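Local coordinates for protein chitinase (Chromobacterium violaceum, PDB 4TXG) that probably hydrolyses the glycosidic bonds of chitin as a family GH18 chitinase, with an associated capacity to bind the polysaccharide, at residues A[288-293]-A[343-348]; A[127-132]-A[349-354]; A[197-202]-A[295-300]; A[337-342]-A[379-384]. All blocks are in the same frame, centred on the assembly; numbering follows the deposited sequence.

Contact 1. Residues A[288-293]-A[343-348]; sequences AGINAF and VALLQT
I290 lays its two branches over neighbouring turns of the facing helix. The methyl CD1 meets the CB of A344 at 3.7 Å, while CG2 lies against T348, 3.6 Å from its CB. CG1 lies beside the backbone N (chi1 -73°) and carries CD1 to the earlier turn, while CG2, anti to that N, faces T348. F293 extends the apolar seam: its CD2 is 3.8 Å from CD1 of L345, the side chains meeting at a slant. The two segments belong to helices 287-304 and 338-360, consecutive outer helices of the GH18 TIM barrel, following strands 247-253 and 308-312; they run in roughly the same direction, at 35°, with axes 9.6 Å apart. M277 of helix 273-278 touches I290, F293 and L345. At the more exposed margin, N291 and T348 cross at about a right angle, OD1 of N291 resting 3.6 Å from CG2 of T348. One water donates both to N291 OD1 and to T348 OG1, 2.8 Å from the latter. That hydroxyl in turn donates to the carbonyl O of A344 one turn back, at 2.8 Å, on the opposite face of the carbonyl plane from the backbone N of T348.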
loop_
_atom_site.group_PDB
_atom_site.type_symbol
_atom_site.label_atom_id
_atom_site.label_comp_id
_atom_site.label_asym_id
_atom_site.label_seq_id
_atom_site.Cartn_x
_atom_site.Cartn_y
_atom_site.Cartn_z
ATOM N N ALA A 288 -13.715 18.390 -12.877
ATOM C CA ALA A 288 -15.114 17.962 -12.880
ATOM C C ALA A 288 -15.253 16.491 -12.489
ATOM O O ALA A 288 -16.145 16.128 -11.712
ATOM C CB ALA A 288 -15.745 18.214 -14.252
ATOM N N GLY A 289 -14.363 15.653 -13.017
ATOM C CA GLY A 289 -14.368 14.231 -12.705
ATOM C C GLY A 289 -14.052 13.985 -11.241
ATOM O O GLY A 289 -14.696 13.166 -10.578
ATOM N N ILE A 290 -13.049 14.696 -10.742
ATOM C CA ILE A 290 -12.610 14.536 -9.352
ATOM C C ILE A 290 -13.701 15.037 -8.390
ATOM O O ILE A 290 -13.942 14.440 -7.333
ATOM C CB ILE A 290 -11.267 15.271 -9.105
ATOM C CG1 ILE A 290 -10.116 14.512 -9.781
ATOM C CG2 ILE A 290 -10.985 15.422 -7.609
ATOM C CD1 ILE A 290 -8.784 15.309 -9.869
ATOM N N ASN A 291 -14.385 16.112 -8.763
ATOM C CA ASN A 291 -15.495 16.596 -7.951
ATOM C C ASN A 291 -16.653 15.604 -7.928
ATOM O O ASN A 291 -17.239 15.349 -6.872
ATOM C CB ASN A 291 -15.996 17.953 -8.456
ATOM C CG ASN A 291 -15.057 19.096 -8.113
ATOM O OD1 ASN A 291 -14.123 18.949 -7.323
ATOM N ND2 ASN A 291 -15.316 20.255 -8.701
ATOM N N ALA A 292 -16.992 15.048 -9.088
ATOM C CA ALA A 292 -18.075 14.070 -9.152
ATOM C C ALA A 292 -17.741 12.852 -8.311
ATOM O O ALA A 292 -18.588 12.335 -7.569
ATOM C CB ALA A 292 -18.348 13.656 -10.597
ATOM N N PHE A 293 -16.504 12.387 -8.429
ATOM C CA PHE A 293 -16.095 11.218 -7.664
ATOM C C PHE A 293 -16.145 11.493 -6.161
ATOM O O PHE A 293 -16.699 10.700 -5.392
ATOM C CB PHE A 293 -14.688 10.764 -8.061
ATOM C CG PHE A 293 -14.210 9.595 -7.263
ATOM C CD1 PHE A 293 -14.651 8.312 -7.566
ATOM C CD2 PHE A 293 -13.360 9.775 -6.189
ATOM C CE1 PHE A 293 -14.228 7.220 -6.816
ATOM C CE2 PHE A 293 -12.930 8.690 -5.441
ATOM C CZ PHE A 293 -13.368 7.417 -5.757
ATOM N N VAL A 343 -2.648 13.962 -6.799
ATOM C CA VAL A 343 -2.625 14.920 -5.699
ATOM C C VAL A 343 -3.950 15.687 -5.646
ATOM O O VAL A 343 -4.523 15.874 -4.568
ATOM C CB VAL A 343 -1.436 15.887 -5.831
ATOM C CG1 VAL A 343 -1.585 17.059 -4.888
ATOM C CG2 VAL A 343 -0.140 15.128 -5.547
ATOM N N ALA A 344 -4.455 16.103 -6.806
ATOM C CA ALA A 344 -5.746 16.790 -6.843
ATOM C C ALA A 344 -6.890 15.898 -6.342
ATOM O O ALA A 344 -7.780 16.359 -5.622
ATOM C CB ALA A 344 -6.048 17.285 -8.252
ATOM N N LEU A 345 -6.869 14.627 -6.732
ATOM C CA LEU A 345 -7.871 13.678 -6.258
ATOM C C LEU A 345 -7.856 13.577 -4.726
ATOM O O LEU A 345 -8.890 13.701 -4.074
ATOM C CB LEU A 345 -7.626 12.293 -6.875
ATOM C CG LEU A 345 -8.479 11.173 -6.283
ATOM C CD1 LEU A 345 -9.954 11.445 -6.564
ATOM C CD2 LEU A 345 -8.063 9.806 -6.829
ATOM N N LEU A 346 -6.675 13.374 -4.149
ATOM C CA LEU A 346 -6.586 13.173 -2.704
ATOM C C LEU A 346 -6.905 14.449 -1.930
ATOM O O LEU A 346 -7.548 14.393 -0.883
ATOM C CB LEU A 346 -5.198 12.658 -2.324
ATOM C CG LEU A 346 -4.852 11.275 -2.910
ATOM C CD1 LEU A 346 -3.472 10.818 -2.469
ATOM C CD2 LEU A 346 -5.918 10.249 -2.524
ATOM N N GLN A 347 -6.454 15.599 -2.434
ATOM C CA GLN A 347 -6.734 16.866 -1.758
ATOM C C GLN A 347 -8.234 17.154 -1.751
ATOM O O GLN A 347 -8.791 17.613 -0.748
ATOM C CB GLN A 347 -5.984 18.030 -2.419
ATOM C CG GLN A 347 -6.243 19.346 -1.701
ATOM C CD GLN A 347 -5.298 20.455 -2.115
ATOM O OE1 GLN A 347 -4.325 20.226 -2.836
ATOM N NE2 GLN A 347 -5.575 21.668 -1.650
ATOM N N THR A 348 -8.896 16.853 -2.863
ATOM C CA THR A 348 -10.325 17.113 -2.981
ATOM C C THR A 348 -11.136 16.124 -2.151
ATOM O O THR A 348 -12.116 16.491 -1.497
ATOM C CB THR A 348 -10.782 17.058 -4.450
ATOM O OG1 THR A 348 -9.986 17.965 -5.224
ATOM C CG2 THR A 348 -12.256 17.472 -4.576
HETATM O O HOH W 1 -11.084 19.388 -7.410
#

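Contact 2. Residues A[127-132]-A[349-354]; sequences AQTQGV and LRDRLD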
loop_
_atom_site.group_PDB
_atom_site.type_symbol
_atom_site.label_atom_id
_atom_site.label_comp_id
_atom_site.label_asym_id
_atom_site.label_seq_id
_atom_site.Cartn_x
_atom_site.Cartn_y
_atom_site.Cartn_z
ATOM N N ALA A 127 -2.727 16.574 6.816
ATOM C CA ALA A 127 -3.192 17.860 6.329
ATOM C C ALA A 127 -4.670 18.049 6.647
ATOM O O ALA A 127 -5.515 17.337 6.115
ATOM C CB ALA A 127 -2.956 17.970 4.832
ATOM N N GLN A 128 -4.991 19.009 7.505
ATOM C CA GLN A 128 -6.398 19.270 7.793
ATOM C C GLN A 128 -6.947 20.368 6.895
ATOM O O GLN A 128 -6.246 21.310 6.539
ATOM C CB GLN A 128 -6.615 19.657 9.257
ATOM C CG GLN A 128 -8.099 19.838 9.598
ATOM C CD GLN A 128 -8.340 20.646 10.852
ATOM O OE1 GLN A 128 -7.554 20.591 11.800
ATOM N NE2 GLN A 128 -9.433 21.407 10.865
ATOM N N THR A 129 -8.216 20.226 6.533
ATOM C CA THR A 129 -8.940 21.263 5.816
ATOM C C THR A 129 -9.126 22.487 6.711
ATOM O O THR A 129 -9.878 22.446 7.689
ATOM C CB THR A 129 -10.304 20.737 5.333
ATOM O OG1 THR A 129 -10.097 19.602 4.477
ATOM C CG2 THR A 129 -11.063 21.822 4.579
ATOM N N GLN A 130 -8.443 23.577 6.368
ATOM C CA GLN A 130 -8.383 24.766 7.220
ATOM C C GLN A 130 -9.743 25.292 7.693
ATOM O O GLN A 130 -10.645 25.553 6.895
ATOM C CB GLN A 130 -7.639 25.898 6.497
ATOM C CG GLN A 130 -7.578 27.201 7.297
ATOM C CD GLN A 130 -6.999 28.367 6.507
ATOM O OE1 GLN A 130 -5.783 28.564 6.467
ATOM N NE2 GLN A 130 -7.871 29.151 5.882
ATOM N N GLY A 131 -9.873 25.442 9.007
ATOM C CA GLY A 131 -11.044 26.052 9.601
ATOM C C GLY A 131 -12.209 25.114 9.867
ATOM O O GLY A 131 -13.074 25.418 10.688
ATOM N N VAL A 132 -12.248 23.987 9.161
ATOM C CA VAL A 132 -13.336 23.024 9.323
ATOM C C VAL A 132 -13.164 22.270 10.634
ATOM O O VAL A 132 -12.072 21.788 10.943
ATOM C CB VAL A 132 -13.390 22.035 8.134
ATOM C CG1 VAL A 132 -14.422 20.926 8.380
ATOM C CG2 VAL A 132 -13.700 22.793 6.833
ATOM N N LEU A 349 -10.731 14.866 -2.174
ATOM C CA LEU A 349 -11.379 13.855 -1.348
ATOM C C LEU A 349 -11.268 14.212 0.137
ATOM O O LEU A 349 -12.240 14.100 0.883
ATOM C CB LEU A 349 -10.748 12.502 -1.632
ATOM C CG LEU A 349 -11.496 11.187 -1.461
ATOM C CD1 LEU A 349 -12.897 11.228 -2.039
ATOM C CD2 LEU A 349 -10.643 10.131 -2.173
ATOM N N ARG A 350 -10.086 14.669 0.543
ATOM C CA ARG A 350 -9.834 15.100 1.921
ATOM C C ARG A 350 -10.761 16.248 2.302
ATOM O O ARG A 350 -11.381 16.243 3.366
ATOM C CB ARG A 350 -8.368 15.521 2.091
ATOM C CG ARG A 350 -8.010 16.086 3.472
ATOM C CD ARG A 350 -7.738 14.967 4.486
ATOM N NE ARG A 350 -8.964 14.412 5.058
ATOM C CZ ARG A 350 -9.060 13.190 5.576
ATOM N NH1 ARG A 350 -10.215 12.783 6.100
ATOM N NH2 ARG A 350 -8.001 12.374 5.571
ATOM N N ASP A 351 -10.865 17.224 1.408
ATOM C CA ASP A 351 -11.736 18.374 1.621
ATOM C C ASP A 351 -13.203 17.951 1.770
ATOM O O ASP A 351 -13.891 18.375 2.706
ATOM C CB ASP A 351 -11.586 19.365 0.462
ATOM C CG ASP A 351 -12.481 20.584 0.614
ATOM O OD1 ASP A 351 -13.677 20.493 0.271
ATOM O OD2 ASP A 351 -11.985 21.631 1.082
ATOM N N ARG A 352 -13.693 17.111 0.860
ATOM C CA ARG A 352 -15.106 16.751 0.892
ATOM C C ARG A 352 -15.426 15.885 2.100
ATOM O O ARG A 352 -16.474 16.053 2.735
ATOM C CB ARG A 352 -15.532 16.014 -0.383
ATOM C CG ARG A 352 -15.382 16.836 -1.650
ATOM C CD ARG A 352 -16.177 18.135 -1.616
ATOM N NE ARG A 352 -16.106 18.778 -2.927
ATOM C CZ ARG A 352 -15.123 19.582 -3.323
ATOM N NH1 ARG A 352 -14.119 19.882 -2.503
ATOM N NH2 ARG A 352 -15.144 20.094 -4.544
ATOM N N LEU A 353 -14.530 14.956 2.422
ATOM C CA LEU A 353 -14.769 14.089 3.569
ATOM C C LEU A 353 -14.625 14.851 4.892
ATOM O O LEU A 353 -15.365 14.575 5.840
ATOM C CB LEU A 353 -13.843 12.879 3.537
ATOM C CG LEU A 353 -14.319 11.779 2.579
ATOM C CD1 LEU A 353 -13.481 10.539 2.770
ATOM C CD2 LEU A 353 -15.779 11.464 2.800
ATOM N N ASP A 354 -13.699 15.806 4.965
ATOM C CA ASP A 354 -13.583 16.636 6.167
ATOM C C ASP A 354 -14.855 17.452 6.399
ATOM O O ASP A 354 -15.343 17.536 7.516
ATOM C CB ASP A 354 -12.381 17.592 6.086
ATOM C CG ASP A 354 -11.049 16.900 6.380
ATOM O OD1 ASP A 354 -11.048 15.719 6.771
ATOM O OD2 ASP A 354 -9.999 17.556 6.216
#
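With chi1 at -59°, T129 places OG1 beside its own backbone N, close enough for both donors to share one carboxylate oxygen; D354, chi1 -78°, presents OD2 to them with its side chain running past T129 in the opposite direction. The hydroxyl donates to D354 OD2 at 2.7 Å, on the anti side of the carboxylate and somewhat out of its plane. The backbone N of T129 reaches the same OD2 at 3.2 Å, nearly in line with the C-O bond and from the other face of the plane. A single oxygen is thus gripped by two bonds from one residue. Its partner oxygen, D354 OD1, takes a salt bridge from NE of R350, 3.0 Å away and well above the carboxylate plane. The arginine chain bends at chi2 and chi3, which brings NE to the carboxylate one turn further along the helix; its guanidinium also forms a salt bridge with D390, so two carboxylates share the one positive group and their negative charge is probably balanced there. T129 opens a type II beta turn ending at V132, with G131 at a position whose backbone angles call for glycine. This turn lies in the irregular chain ahead of strand 155-161, the first strand of the TIM barrel, and rests on the outer helix 338-360. Around the bonded pair, carbon atoms rest on oxygens: CG2 of T129 lies 3.6 Å from OD2 of D351, and CG1 of V132 lies 3.6 Å from the carbonyl O of D354. D351 is itself engaged by R355, while CD of R350 passes 3.6 Å from the carbonyl O of A127.

Contact 3. Residues A[197-202]-A[295-300]; sequences NKLSVN and DSAVAF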
loop_
_atom_site.group_PDB
_atom_site.type_symbol
_atom_site.label_atom_id
_atom_site.label_comp_id
_atom_site.label_asym_id
_atom_site.label_seq_id
_atom_site.Cartn_x
_atom_site.Cartn_y
_atom_site.Cartn_z
ATOM N N ASN A 197 -17.977 8.952 -13.637
ATOM C CA ASN A 197 -16.901 9.264 -12.698
ATOM C C ASN A 197 -17.315 9.167 -11.241
ATOM O O ASN A 197 -16.737 9.817 -10.377
ATOM C CB ASN A 197 -16.319 10.650 -12.997
ATOM C CG ASN A 197 -15.468 10.645 -14.248
ATOM O OD1 ASN A 197 -14.785 9.667 -14.526
ATOM N ND2 ASN A 197 -15.543 11.716 -15.034
ATOM N N LYS A 198 -18.288 8.308 -10.965
ATOM C CA LYS A 198 -18.767 8.122 -9.604
ATOM C C LYS A 198 -18.342 6.782 -9.037
ATOM O O LYS A 198 -18.184 5.800 -9.769
ATOM C CB LYS A 198 -20.287 8.252 -9.561
ATOM C CG LYS A 198 -20.745 9.665 -9.892
ATOM C CD LYS A 198 -22.068 9.677 -10.614
ATOM C CE LYS A 198 -23.231 9.577 -9.668
ATOM N NZ LYS A 198 -24.485 9.972 -10.382
ATOM N N LEU A 199 -18.148 6.756 -7.724
ATOM C CA LEU A 199 -17.840 5.522 -7.017
ATOM C C LEU A 199 -19.024 4.548 -7.171
ATOM O O LEU A 199 -20.166 4.918 -6.921
ATOM C CB LEU A 199 -17.549 5.849 -5.545
ATOM C CG LEU A 199 -16.955 4.766 -4.639
ATOM C CD1 LEU A 199 -16.299 5.424 -3.441
ATOM C CD2 LEU A 199 -18.033 3.785 -4.185
ATOM N N SER A 200 -18.762 3.305 -7.576
ATOM C CA SER A 200 -19.862 2.368 -7.829
ATOM C C SER A 200 -19.533 0.931 -7.451
ATOM O O SER A 200 -18.410 0.481 -7.643
ATOM C CB SER A 200 -20.263 2.411 -9.312
ATOM O OG SER A 200 -21.297 1.471 -9.599
ATOM N N VAL A 201 -20.525 0.215 -6.930
ATOM C CA VAL A 201 -20.432 -1.236 -6.798
ATOM C C VAL A 201 -21.594 -1.882 -7.555
ATOM O O VAL A 201 -21.993 -3.005 -7.245
ATOM C CB VAL A 201 -20.455 -1.702 -5.307
ATOM C CG1 VAL A 201 -19.158 -1.293 -4.574
ATOM C CG2 VAL A 201 -21.685 -1.165 -4.585
ATOM N N ASN A 202 -22.130 -1.168 -8.548
ATOM C CA ASN A 202 -23.312 -1.622 -9.281
ATOM C C ASN A 202 -24.448 -1.960 -8.327
ATOM O O ASN A 202 -25.114 -2.984 -8.481
ATOM C CB ASN A 202 -23.004 -2.846 -10.149
ATOM C CG ASN A 202 -22.304 -2.479 -11.430
ATOM O OD1 ASN A 202 -22.934 -2.019 -12.386
ATOM N ND2 ASN A 202 -21.000 -2.677 -11.462
ATOM N N ASP A 295 -17.719 13.818 -4.365
ATOM C CA ASP A 295 -19.084 13.950 -3.853
ATOM C C ASP A 295 -19.783 12.589 -3.785
ATOM O O ASP A 295 -20.555 12.331 -2.855
ATOM C CB ASP A 295 -19.891 14.917 -4.715
ATOM C CG ASP A 295 -19.426 16.368 -4.569
ATOM O OD1 ASP A 295 -18.708 16.688 -3.593
ATOM O OD2 ASP A 295 -19.797 17.196 -5.426
ATOM N N SER A 296 -19.517 11.719 -4.762
ATOM C CA SER A 296 -20.149 10.401 -4.783
ATOM C C SER A 296 -19.626 9.534 -3.636
ATOM O O SER A 296 -20.355 8.690 -3.117
ATOM C CB SER A 296 -19.937 9.689 -6.131
ATOM O OG SER A 296 -18.631 9.159 -6.261
ATOM N N ALA A 297 -18.375 9.745 -3.236
ATOM C CA ALA A 297 -17.796 8.972 -2.142
ATOM C C ALA A 297 -18.463 9.353 -0.827
ATOM O O ALA A 297 -18.777 8.488 -0.007
ATOM C CB ALA A 297 -16.286 9.182 -2.066
ATOM N N VAL A 298 -18.679 10.651 -0.632
ATOM C CA VAL A 298 -19.401 11.135 0.544
ATOM C C VAL A 298 -20.800 10.509 0.598
ATOM O O VAL A 298 -21.225 10.004 1.639
ATOM C CB VAL A 298 -19.510 12.681 0.548
ATOM C CG1 VAL A 298 -20.507 13.149 1.593
ATOM C CG2 VAL A 298 -18.136 13.315 0.793
ATOM N N ALA A 299 -21.506 10.516 -0.527
ATOM C CA ALA A 299 -22.869 9.990 -0.551
ATOM C C ALA A 299 -22.882 8.488 -0.276
ATOM O O ALA A 299 -23.796 7.973 0.378
ATOM C CB ALA A 299 -23.532 10.288 -1.891
ATOM N N PHE A 300 -21.873 7.794 -0.795
ATOM C CA PHE A 300 -21.759 6.343 -0.628
ATOM C C PHE A 300 -21.497 5.976 0.829
ATOM O O PHE A 300 -22.145 5.081 1.384
ATOM C CB PHE A 300 -20.640 5.810 -1.524
ATOM C CG PHE A 300 -20.563 4.313 -1.598
ATOM C CD1 PHE A 300 -19.808 3.593 -0.690
ATOM C CD2 PHE A 300 -21.220 3.634 -2.614
ATOM C CE1 PHE A 300 -19.726 2.196 -0.783
ATOM C CE2 PHE A 300 -21.139 2.252 -2.721
ATOM C CZ PHE A 300 -20.388 1.538 -1.810
#
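L199 sets one methyl squarely over the ring of F300, the two side chains crossing at about a right angle. CD2 of L199 stands 3.6 Å from the centroid of the F300 ring and only 13° off its normal, a CH-pi contact over the middle of the face. The same ring is met at its edge by V201, whose CG2 lies near the ring plane, 3.9 Å from CE2 of F300. Residues on the same side of a short extended segment thus address different aspects of one aromatic group, the face and the edge. The other methyl of L199, CD1, turns to CB of A297 at 4.0 Å.

A hydrogen bond fixes the start of strand 199-200. The backbone N of L199 donates to OG of S296 at 2.9 Å, almost straight at 171°. OG is held between the backbone N and carbonyl carbon of S296 (chi1 77°), and also bonds to the carbonyl O of F293 one turn earlier in the helix. Beside it, the CB atoms of K198 and S296 pack 3.7 Å apart.

Strand 199-200 pairs antiparallel with strand 185-193 of the TIM barrel, as a short hairpin extension. L199 and V201 pack against A191 of that strand, against V252 and I250 of the neighbouring strand 247-253, and on helix 287-304; on its other flank this helix meets helix 338-360, where A297 touches L349.

Contact 4. Residues A[337-342]-A[379-384]; sequences SLNKGY and GMETFQ
The first turns of helix 338-360 face an irregular segment in which M380 to F383 forms a type II' beta turn, closed by a bond from the backbone N of F383 to the carbonyl O of M380; N339 and M380 bring their CA atoms within 6.3 Å. N339 lies with CG beside its backbone N (chi1 -84°) and donates through ND2 to the carbonyl O of G379 at 3.0 Å. The bond is nearly straight, 169°, and the acceptor lies in the amide plane. Over the amide lies the side chain of E381: carboxylate and amide planes are 12° apart and stacked, with CG of E381 3.6 Å from CG of N339. Further along, the rings of Y342 and F383 meet at a slant, CE1 of F383 approaching the edge of the Y342 ring, 3.7 Å from CE2. A water donates to N339 OD1 and to OE1 of Q384. The amide of Q384 also donates through NE2 to OE1 of E381, at 2.9 Å, and its OE1 accepts from the backbone N of T382. N339 therefore has both ends of its amide engaged, which fixes its flip, while Q384 steadies the carboxylate stacked on it and links the turn to the helix through the water.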
loop_
_atom_site.group_PDB
_atom_site.type_symbol
_atom_site.label_atom_id
_atom_site.label_comp_id
_atom_site.label_asym_id
_atom_site.label_seq_id
_atom_site.Cartn_x
_atom_site.Cartn_y
_atom_site.Cartn_z
ATOM N N SER A 337 1.102 13.857 -16.313
ATOM C CA SER A 337 0.025 14.520 -15.588
ATOM C C SER A 337 -0.501 13.726 -14.407
ATOM O O SER A 337 -1.245 14.262 -13.592
ATOM C CB SER A 337 -1.149 14.793 -16.527
ATOM O OG SER A 337 -0.735 15.580 -17.623
ATOM N N LEU A 338 -0.175 12.440 -14.346
ATOM C CA LEU A 338 -0.797 11.574 -13.341
ATOM C C LEU A 338 -0.469 11.974 -11.908
ATOM O O LEU A 338 -1.297 11.803 -11.006
ATOM C CB LEU A 338 -0.397 10.113 -13.569
ATOM C CG LEU A 338 -1.030 9.492 -14.819
ATOM C CD1 LEU A 338 -0.531 8.075 -15.043
ATOM C CD2 LEU A 338 -2.546 9.519 -14.715
ATOM N N ASN A 339 0.727 12.499 -11.673
ATOM C CA ASN A 339 1.051 12.921 -10.314
ATOM C C ASN A 339 0.176 14.094 -9.859
ATOM O O ASN A 339 -0.359 14.069 -8.752
ATOM C CB ASN A 339 2.528 13.299 -10.193
ATOM C CG ASN A 339 3.405 12.090 -9.961
ATOM O OD1 ASN A 339 3.639 11.691 -8.820
ATOM N ND2 ASN A 339 3.861 11.477 -11.042
ATOM N N LYS A 340 0.049 15.116 -10.702
ATOM C CA LYS A 340 -0.834 16.247 -10.384
ATOM C C LYS A 340 -2.288 15.803 -10.231
ATOM O O LYS A 340 -3.020 16.306 -9.369
ATOM C CB LYS A 340 -0.749 17.326 -11.464
ATOM C CG LYS A 340 0.621 17.941 -11.597
ATOM C CD LYS A 340 0.973 18.729 -10.362
ATOM C CE LYS A 340 0.666 20.201 -10.563
ATOM N NZ LYS A 340 1.533 20.898 -11.584
ATOM N N GLY A 341 -2.711 14.868 -11.075
ATOM C CA GLY A 341 -4.078 14.379 -11.020
ATOM C C GLY A 341 -4.357 13.652 -9.721
ATOM O O GLY A 341 -5.443 13.758 -9.147
ATOM N N TYR A 342 -3.368 12.898 -9.252
ATOM C CA TYR A 342 -3.538 12.096 -8.048
ATOM C C TYR A 342 -3.535 12.975 -6.808
ATOM O O TYR A 342 -4.321 12.771 -5.877
ATOM C CB TYR A 342 -2.428 11.060 -7.979
ATOM C CG TYR A 342 -2.548 10.006 -6.910
ATOM C CD1 TYR A 342 -3.644 9.143 -6.862
ATOM C CD2 TYR A 342 -1.528 9.828 -5.987
ATOM C CE1 TYR A 342 -3.709 8.141 -5.907
ATOM C CE2 TYR A 342 -1.593 8.841 -5.035
ATOM C CZ TYR A 342 -2.681 8.003 -4.996
ATOM O OH TYR A 342 -2.719 7.018 -4.035
ATOM N N GLY A 379 8.437 6.896 -10.632
ATOM C CA GLY A 379 7.588 7.776 -11.413
ATOM C C GLY A 379 6.529 8.490 -10.587
ATOM O O GLY A 379 5.570 9.012 -11.138
ATOM N N MET A 380 6.699 8.519 -9.270
ATOM C CA MET A 380 5.694 9.147 -8.412
ATOM C C MET A 380 6.259 10.302 -7.573
ATOM O O MET A 380 5.774 10.573 -6.466
ATOM C CB MET A 380 5.043 8.067 -7.532
ATOM C CG MET A 380 4.261 7.058 -8.395
ATOM S SD MET A 380 3.682 5.558 -7.586
ATOM C CE MET A 380 2.545 6.264 -6.406
ATOM N N GLU A 381 7.261 10.984 -8.138
ATOM C CA GLU A 381 7.857 12.190 -7.562
ATOM C C GLU A 381 8.257 11.942 -6.104
ATOM O O GLU A 381 9.082 11.071 -5.859
ATOM C CB GLU A 381 6.894 13.378 -7.733
ATOM C CG GLU A 381 6.640 13.618 -9.248
ATOM C CD GLU A 381 5.910 14.908 -9.584
ATOM O OE1 GLU A 381 5.642 15.715 -8.664
ATOM O OE2 GLU A 381 5.614 15.119 -10.790
ATOM N N THR A 382 7.679 12.672 -5.152
ATOM C CA THR A 382 7.934 12.405 -3.731
ATOM C C THR A 382 6.673 11.961 -2.982
ATOM O O THR A 382 6.599 12.075 -1.753
ATOM C CB THR A 382 8.512 13.650 -3.014
ATOM O OG1 THR A 382 7.556 14.722 -3.044
ATOM C CG2 THR A 382 9.796 14.110 -3.685
ATOM N N PHE A 383 5.697 11.438 -3.716
ATOM C CA PHE A 383 4.408 11.052 -3.134
ATOM C C PHE A 383 3.840 12.179 -2.264
ATOM O O PHE A 383 3.493 11.978 -1.096
ATOM C CB PHE A 383 4.532 9.755 -2.323
ATOM C CG PHE A 383 3.309 8.879 -2.428
ATOM C CD1 PHE A 383 2.045 9.417 -2.220
ATOM C CD2 PHE A 383 3.417 7.545 -2.785
ATOM C CE1 PHE A 383 0.914 8.633 -2.327
ATOM C CE2 PHE A 383 2.279 6.759 -2.899
ATOM C CZ PHE A 383 1.037 7.306 -2.674
ATOM N N GLN A 384 3.760 13.366 -2.856
ATOM C CA GLN A 384 3.254 14.546 -2.168
ATOM C C GLN A 384 1.865 14.320 -1.555
ATOM O O GLN A 384 1.518 14.937 -0.549
ATOM C CB GLN A 384 3.211 15.730 -3.143
ATOM C CG GLN A 384 4.593 16.210 -3.620
ATOM C CD GLN A 384 5.025 15.578 -4.926
ATOM O OE1 GLN A 384 4.958 14.355 -5.090
ATOM N NE2 GLN A 384 5.476 16.410 -5.873
HETATM O O HOH W 2 2.906 13.413 -6.668
#

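From the N terminus, the segment ahead of the barrel, 127-132, is the first to be tied down, and its partner 349-354 closes the widest loop. Contacts 1 and 3 both fall within it. Strand 199-200 is joined to helix 287-304 by contact 3, and the same helix reaches 343-348 in contact 1, so those two alternate along the chain. Contact 4 starts within contact 2's loop and ends beyond it at 379-384, thereby crossing contacts 1 and 2, but follows contact 3 in series. Helix 338-360 serves contacts 4, 1 and 2 in turn along its length. Contacts 2 and 3 touch through L353 and V298.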